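Local coordinates for sulfonate ABC transporter, periplasmic sulfonate-binding protein SsuA (PDB 3UIF), which probably captures sulfonates or sulfate esters in the periplasm and delivers them to an ABC transporter for uptake, at residues 90-95 against 204-209; 217-222 against 307-312. All blocks are in the same frame, centred on the assembly; numbering follows the deposited sequence.

Contact 1: 90-95 against 204-209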
loop_
_atom_site.group_PDB
_atom_site.type_symbol
_atom_site.label_atom_id
_atom_site.label_comp_id
_atom_site.label_asym_id
_atom_site.label_seq_id
_atom_site.Cartn_x
_atom_site.Cartn_y
_atom_site.Cartn_z
ATOM N N GLN A 90 3.665 5.950 -13.945
ATOM C CA GLN A 90 4.400 4.670 -13.955
ATOM C C GLN A 90 4.884 4.324 -12.561
ATOM O O GLN A 90 5.324 5.217 -11.827
ATOM C CB GLN A 90 5.701 4.835 -14.714
ATOM C CG GLN A 90 5.771 4.346 -16.118
ATOM C CD GLN A 90 6.928 5.034 -16.821
ATOM O OE1 GLN A 90 8.090 4.669 -16.634
ATOM N NE2 GLN A 90 6.615 6.057 -17.628
ATOM N N LEU A 91 4.889 3.037 -12.220
ATOM C CA LEU A 91 5.539 2.587 -10.993
ATOM C C LEU A 91 7.044 2.406 -11.256
ATOM O O LEU A 91 7.436 1.518 -12.034
ATOM C CB LEU A 91 4.913 1.284 -10.482
ATOM C CG LEU A 91 5.487 0.709 -9.182
ATOM C CD1 LEU A 91 5.227 1.632 -7.994
ATOM C CD2 LEU A 91 4.880 -0.658 -8.925
ATOM N N VAL A 92 7.870 3.251 -10.616
ATOM C CA VAL A 92 9.338 3.202 -10.788
ATOM C C VAL A 92 10.087 2.623 -9.583
ATOM O O VAL A 92 11.288 2.356 -9.671
ATOM C CB VAL A 92 9.951 4.563 -11.174
ATOM C CG1 VAL A 92 9.478 4.996 -12.565
ATOM C CG2 VAL A 92 9.664 5.621 -10.109
ATOM N N ALA A 93 9.373 2.447 -8.471
ATOM C CA ALA A 93 9.888 1.762 -7.281
ATOM C C ALA A 93 8.733 1.259 -6.399
ATOM O O ALA A 93 8.087 2.057 -5.697
ATOM C CB ALA A 93 10.821 2.674 -6.483
ATOM N N PRO A 94 8.453 -0.060 -6.454
ATOM C CA PRO A 94 7.454 -0.670 -5.592
ATOM C C PRO A 94 7.939 -0.592 -4.150
ATOM O O PRO A 94 9.127 -0.825 -3.902
ATOM C CB PRO A 94 7.411 -2.130 -6.066
ATOM C CG PRO A 94 8.037 -2.142 -7.415
ATOM C CD PRO A 94 9.061 -1.052 -7.358
ATOM N N TRP A 95 7.043 -0.253 -3.219
ATOM C CA TRP A 95 7.439 -0.119 -1.827
ATOM C C TRP A 95 7.293 -1.400 -1.022
ATOM O O TRP A 95 7.532 -1.427 0.188
ATOM C CB TRP A 95 6.725 1.063 -1.173
ATOM C CG TRP A 95 5.218 0.947 -1.007
ATOM C CD1 TRP A 95 4.431 -0.207 -1.047
ATOM C CD2 TRP A 95 4.272 2.035 -0.722
ATOM N NE1 TRP A 95 3.114 0.089 -0.828
ATOM C CE2 TRP A 95 2.943 1.406 -0.612
ATOM C CE3 TRP A 95 4.385 3.419 -0.540
ATOM C CZ2 TRP A 95 1.789 2.149 -0.352
ATOM C CZ3 TRP A 95 3.217 4.152 -0.269
ATOM C CH2 TRP A 95 1.950 3.526 -0.178
ATOM N N VAL A 204 6.535 4.264 -5.492
ATOM C CA VAL A 204 6.933 5.527 -6.080
ATOM C C VAL A 204 6.476 5.585 -7.513
ATOM O O VAL A 204 6.940 4.817 -8.361
ATOM C CB VAL A 204 8.454 5.739 -6.013
ATOM C CG1 VAL A 204 8.835 7.055 -6.661
ATOM C CG2 VAL A 204 8.948 5.696 -4.571
ATOM N N TRP A 205 5.550 6.498 -7.767
ATOM C CA TRP A 205 4.961 6.689 -9.087
ATOM C C TRP A 205 5.503 7.929 -9.757
ATOM O O TRP A 205 5.663 8.984 -9.133
ATOM C CB TRP A 205 3.430 6.729 -8.981
ATOM C CG TRP A 205 2.839 5.423 -8.509
ATOM C CD1 TRP A 205 2.685 4.976 -7.196
ATOM C CD2 TRP A 205 2.295 4.344 -9.338
ATOM N NE1 TRP A 205 2.108 3.730 -7.166
ATOM C CE2 TRP A 205 1.849 3.297 -8.414
ATOM C CE3 TRP A 205 2.142 4.146 -10.708
ATOM C CZ2 TRP A 205 1.279 2.118 -8.862
ATOM C CZ3 TRP A 205 1.564 2.949 -11.150
ATOM C CH2 TRP A 205 1.152 1.956 -10.244
ATOM N N ALA A 206 5.805 7.807 -11.040
ATOM C CA ALA A 206 6.391 8.901 -11.791
ATOM C C ALA A 206 5.511 9.297 -12.964
ATOM O O ALA A 206 4.933 8.432 -13.643
ATOM C CB ALA A 206 7.765 8.514 -12.279
ATOM N N ARG A 207 5.415 10.610 -13.195
ATOM C CA ARG A 207 4.739 11.149 -14.366
ATOM C C ARG A 207 5.461 10.698 -15.650
ATOM O O ARG A 207 6.665 10.869 -15.789
ATOM C CB ARG A 207 4.640 12.668 -14.252
ATOM C CG ARG A 207 3.640 13.309 -15.198
ATOM C CD ARG A 207 3.312 14.741 -14.796
ATOM N NE ARG A 207 4.498 15.482 -14.366
ATOM C CZ ARG A 207 5.378 16.078 -15.172
ATOM N NH1 ARG A 207 5.245 16.059 -16.496
ATOM N NH2 ARG A 207 6.413 16.698 -14.637
ATOM N N ASN A 208 4.716 10.081 -16.565
ATOM C CA ASN A 208 5.290 9.445 -17.749
ATOM C C ASN A 208 6.192 10.380 -18.542
ATOM O O ASN A 208 7.305 10.005 -18.921
ATOM C CB ASN A 208 4.183 8.851 -18.626
ATOM C CG ASN A 208 3.562 7.587 -18.020
ATOM O OD1 ASN A 208 4.070 7.014 -17.052
ATOM N ND2 ASN A 208 2.453 7.146 -18.602
ATOM N N ASP A 209 5.699 11.600 -18.756
ATOM C CA ASP A 209 6.426 12.680 -19.411
ATOM C C ASP A 209 7.674 13.103 -18.656
ATOM O O ASP A 209 8.642 13.565 -19.263
ATOM C CB ASP A 209 5.534 13.915 -19.516
ATOM C CG ASP A 209 4.560 13.844 -20.661
ATOM O OD1 ASP A 209 3.744 14.789 -20.778
ATOM O OD2 ASP A 209 4.609 12.861 -21.439
#

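Contact 2: 217-222 against 307-312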
loop_
_atom_site.group_PDB
_atom_site.type_symbol
_atom_site.label_atom_id
_atom_site.label_comp_id
_atom_site.label_asym_id
_atom_site.label_seq_id
_atom_site.Cartn_x
_atom_site.Cartn_y
_atom_site.Cartn_z
ATOM N N ILE A 217 17.645 11.809 -13.665
ATOM C CA ILE A 217 17.034 12.230 -12.401
ATOM C C ILE A 217 16.142 11.149 -11.800
ATOM O O ILE A 217 16.182 10.912 -10.587
ATOM C CB ILE A 217 16.226 13.540 -12.570
ATOM C CG1 ILE A 217 17.170 14.718 -12.813
ATOM C CG2 ILE A 217 15.329 13.795 -11.359
ATOM C CD1 ILE A 217 16.454 16.008 -13.113
ATOM N N THR A 218 15.328 10.513 -12.647
ATOM C CA THR A 218 14.426 9.458 -12.193
ATOM C C THR A 218 15.256 8.390 -11.513
ATOM O O THR A 218 14.909 7.916 -10.438
ATOM C CB THR A 218 13.599 8.849 -13.346
ATOM O OG1 THR A 218 12.810 9.870 -13.976
ATOM C CG2 THR A 218 12.664 7.737 -12.830
ATOM N N GLN A 219 16.375 8.047 -12.138
ATOM C CA GLN A 219 17.310 7.063 -11.603
ATOM C C GLN A 219 17.889 7.492 -10.259
ATOM O O GLN A 219 17.997 6.682 -9.342
ATOM C CB GLN A 219 18.440 6.799 -12.594
ATOM C CG GLN A 219 19.378 5.684 -12.157
ATOM C CD GLN A 219 18.672 4.351 -12.069
ATOM O OE1 GLN A 219 18.247 3.791 -13.087
ATOM N NE2 GLN A 219 18.526 3.833 -10.838
ATOM N N ALA A 220 18.251 8.761 -10.144
ATOM C CA ALA A 220 18.852 9.255 -8.930
ATOM C C ALA A 220 17.854 9.088 -7.786
ATOM O O ALA A 220 18.207 8.630 -6.694
ATOM C CB ALA A 220 19.285 10.697 -9.102
ATOM N N ILE A 221 16.590 9.402 -8.069
ATOM C CA ILE A 221 15.498 9.207 -7.109
ATOM C C ILE A 221 15.308 7.752 -6.684
ATOM O O ILE A 221 15.268 7.448 -5.491
ATOM C CB ILE A 221 14.199 9.848 -7.619
ATOM C CG1 ILE A 221 14.168 11.293 -7.167
ATOM C CG2 ILE A 221 12.955 9.156 -7.073
ATOM C CD1 ILE A 221 13.609 12.210 -8.211
ATOM N N VAL A 222 15.204 6.861 -7.662
ATOM C CA VAL A 222 15.075 5.428 -7.388
ATOM C C VAL A 222 16.280 4.846 -6.629
ATOM O O VAL A 222 16.110 4.150 -5.618
ATOM C CB VAL A 222 14.794 4.615 -8.664
ATOM C CG1 VAL A 222 14.587 3.156 -8.303
ATOM C CG2 VAL A 222 13.567 5.168 -9.390
ATOM N N PRO A 307 10.264 -1.581 -14.659
ATOM C CA PRO A 307 11.299 -2.192 -13.809
ATOM C C PRO A 307 12.741 -1.730 -14.073
ATOM O O PRO A 307 13.661 -2.189 -13.390
ATOM C CB PRO A 307 11.169 -3.692 -14.124
ATOM C CG PRO A 307 10.699 -3.718 -15.537
ATOM C CD PRO A 307 9.822 -2.503 -15.725
ATOM N N HIS A 308 12.944 -0.840 -15.039
ATOM C CA HIS A 308 14.306 -0.464 -15.453
ATOM C C HIS A 308 15.144 0.211 -14.384
ATOM O O HIS A 308 16.353 -0.013 -14.316
ATOM C CB HIS A 308 14.291 0.362 -16.756
ATOM C CG HIS A 308 15.616 1.031 -17.079
ATOM N ND1 HIS A 308 16.713 0.334 -17.466
ATOM C CD2 HIS A 308 16.000 2.385 -17.044
ATOM C CE1 HIS A 308 17.744 1.198 -17.682
ATOM N NE2 HIS A 308 17.305 2.451 -17.421
ATOM N N PHE A 309 14.512 1.026 -13.542
ATOM C CA PHE A 309 15.227 1.811 -12.528
ATOM C C PHE A 309 15.673 1.033 -11.282
ATOM O O PHE A 309 16.741 1.317 -10.721
ATOM C CB PHE A 309 14.412 3.050 -12.145
ATOM C CG PHE A 309 14.117 3.929 -13.310
ATOM C CD1 PHE A 309 15.106 4.758 -13.838
ATOM C CD2 PHE A 309 12.871 3.889 -13.927
ATOM C CE1 PHE A 309 14.847 5.556 -14.950
ATOM C CE2 PHE A 309 12.601 4.691 -15.034
ATOM C CZ PHE A 309 13.597 5.525 -15.550
ATOM N N VAL A 310 14.853 0.073 -10.854
ATOM C CA VAL A 310 15.179 -0.799 -9.738
ATOM C C VAL A 310 16.303 -1.778 -10.143
ATOM O O VAL A 310 17.269 -2.002 -9.385
ATOM C CB VAL A 310 13.916 -1.533 -9.251
ATOM C CG1 VAL A 310 14.259 -2.780 -8.434
ATOM C CG2 VAL A 310 13.010 -0.568 -8.490
ATOM N N ALA A 311 16.176 -2.334 -11.351
ATOM C CA ALA A 311 17.221 -3.147 -11.972
ATOM C C ALA A 311 18.569 -2.404 -11.993
ATOM O O ALA A 311 19.581 -2.952 -11.526
ATOM C CB ALA A 311 16.807 -3.572 -13.373
ATOM N N THR A 312 18.587 -1.169 -12.515
ATOM C CA THR A 312 19.828 -0.380 -12.535
ATOM C C THR A 312 20.333 -0.138 -11.100
ATOM O O THR A 312 21.518 -0.352 -10.802
ATOM C CB THR A 312 19.682 0.951 -13.321
ATOM O OG1 THR A 312 19.340 0.668 -14.680
ATOM C CG2 THR A 312 20.976 1.760 -13.309
HETATM O O HOH W 1 18.776 4.036 -15.566
#

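Contact 1: 90-95 against 204-209
Gln90 and Leu91 pair antiparallel with Ala206 and Trp205, the touching parts running 150° apart, and just beyond them the register slips by one residue in a classic beta bulge, where Val92 and Ala93 both stand opposite Val204. This joins strands 89-94 and 202-207 in a mixed sheet, consistent with one lobe of a type 2 periplasmic binding protein. Gln90 and Ala206 form the hydrogen-bonded pair, with Gln90 N to Ala206 O at 2.8 Å and Ala206 N to Gln90 O at 2.7 Å. At the bulge Val204 O takes Val92 N at 2.9 Å and Ala93 N only weakly, at 3.4 Å, while Val204 N bonds back to Ala93 O. Val92 CG2 lies against Val204 CG1 and Val92 CG1 against Ala206 CB, and Tyr225 of helix 215-233 touches both Ala93 and Val204.

Leu91 and Trp205 occupy the other face of the sheet as a non-hydrogen-bonded pair. Leu91 CB sits over the indole in a CH-pi contact, 3.8 Å from the centroid of the six-membered ring. With CG anti to the backbone N (chi1 -179°), the Leu91 branch extends over one face of the indole, CD1 toward the rim, 3.8 Å from Trp205 CE2. Tyr282 of helix 276-291 touches both residues, and Tyr74 meets the indole at about a right angle.

Gln90 OE1 is held by Asn306 ND2. Where strand 202-207 gives way to a helix, the side-chain amides of Gln90 and Asn208 meet with their planes 38° apart: Gln90 NE2 donates to Asn208 OD1 at 2.8 Å, approaching from above the carbonyl plane.

Contact 2: 217-222 against 307-312
Phe309 packs against Thr218, Gln219 and Val222 where two helices cross, the short axes of 217-222 and 308-312 approaching to 9.2 Å at a signed angle of -60°. This is helix-helix packing in which helix 308-316, near the C-terminal end of the chain, rests on helix 215-233. The ring of Phe309 is met from several directions. Thr218 CG2 stands over its centre in a CH-pi contact, 3.6 Å from the centroid, while His308 CD2 lies over the opposite face, nearer the rim. Thr218 CG2 is anti to the backbone N, while OG1 is hydrogen-bonded to Asn214 O, just before the helix. At the ring edge, close to the ring plane, comes Gln219 OE1, 3.4 Å from Phe309 CD1. Val222 CG2 packs on Phe309 CB at 3.6 Å, and Val222 CG1 meets Val310 CG2 at 4.0 Å.

In Gln219, CG is anti to the backbone N (chi1 -174°) and the chain then bends at chi2, carrying the amide across Phe309, its plane 47° from the ring. Its NE2 donates an almost straight bond to Phe309 O, 3.1 Å away, in the plane of both groups and on a carbonyl lone pair; Thr223 OG1 is a second partner of this nitrogen, so the amide is gripped from both helices. OE1 rests against CB and CG2 of Thr312 and also accepts from a water that His308 NE2 binds weakly. An alanine at Phe309 removes the ring under Thr218 CG2 and would probably leave a gap between helices 215-233 and 308-316, with Val211 of helix 208-213 losing a neighbour too. Thr312 itself is anchored to the preceding turn: its OG1 and N reach His308 O from opposite faces of the carbonyl plane, OG1 at 3.1 Å.

Overall arrangement
Contacts 1 and 2 are neighbours, their centres about 10 Å apart, and they share an interface at the bulge. Val92 CG1 lies 3.8 Å from Phe309 CD2, and Val92 O is 3.6 Å from both Val222 CG2 and Val310 CG2, so the bulge of contact 1 packs on the helix crossing of contact 2. Along the chain, strand 202-207 runs through helix 208-213 into helix 215-233; separately, backbone hydrogen bonds join Leu91 to Met304 and Asn306, just before helix 308-316. At the end of 90-95, Trp95 O binds a glycerol, probably from the crystallisation liquor; whether that marks the ligand pocket is not established.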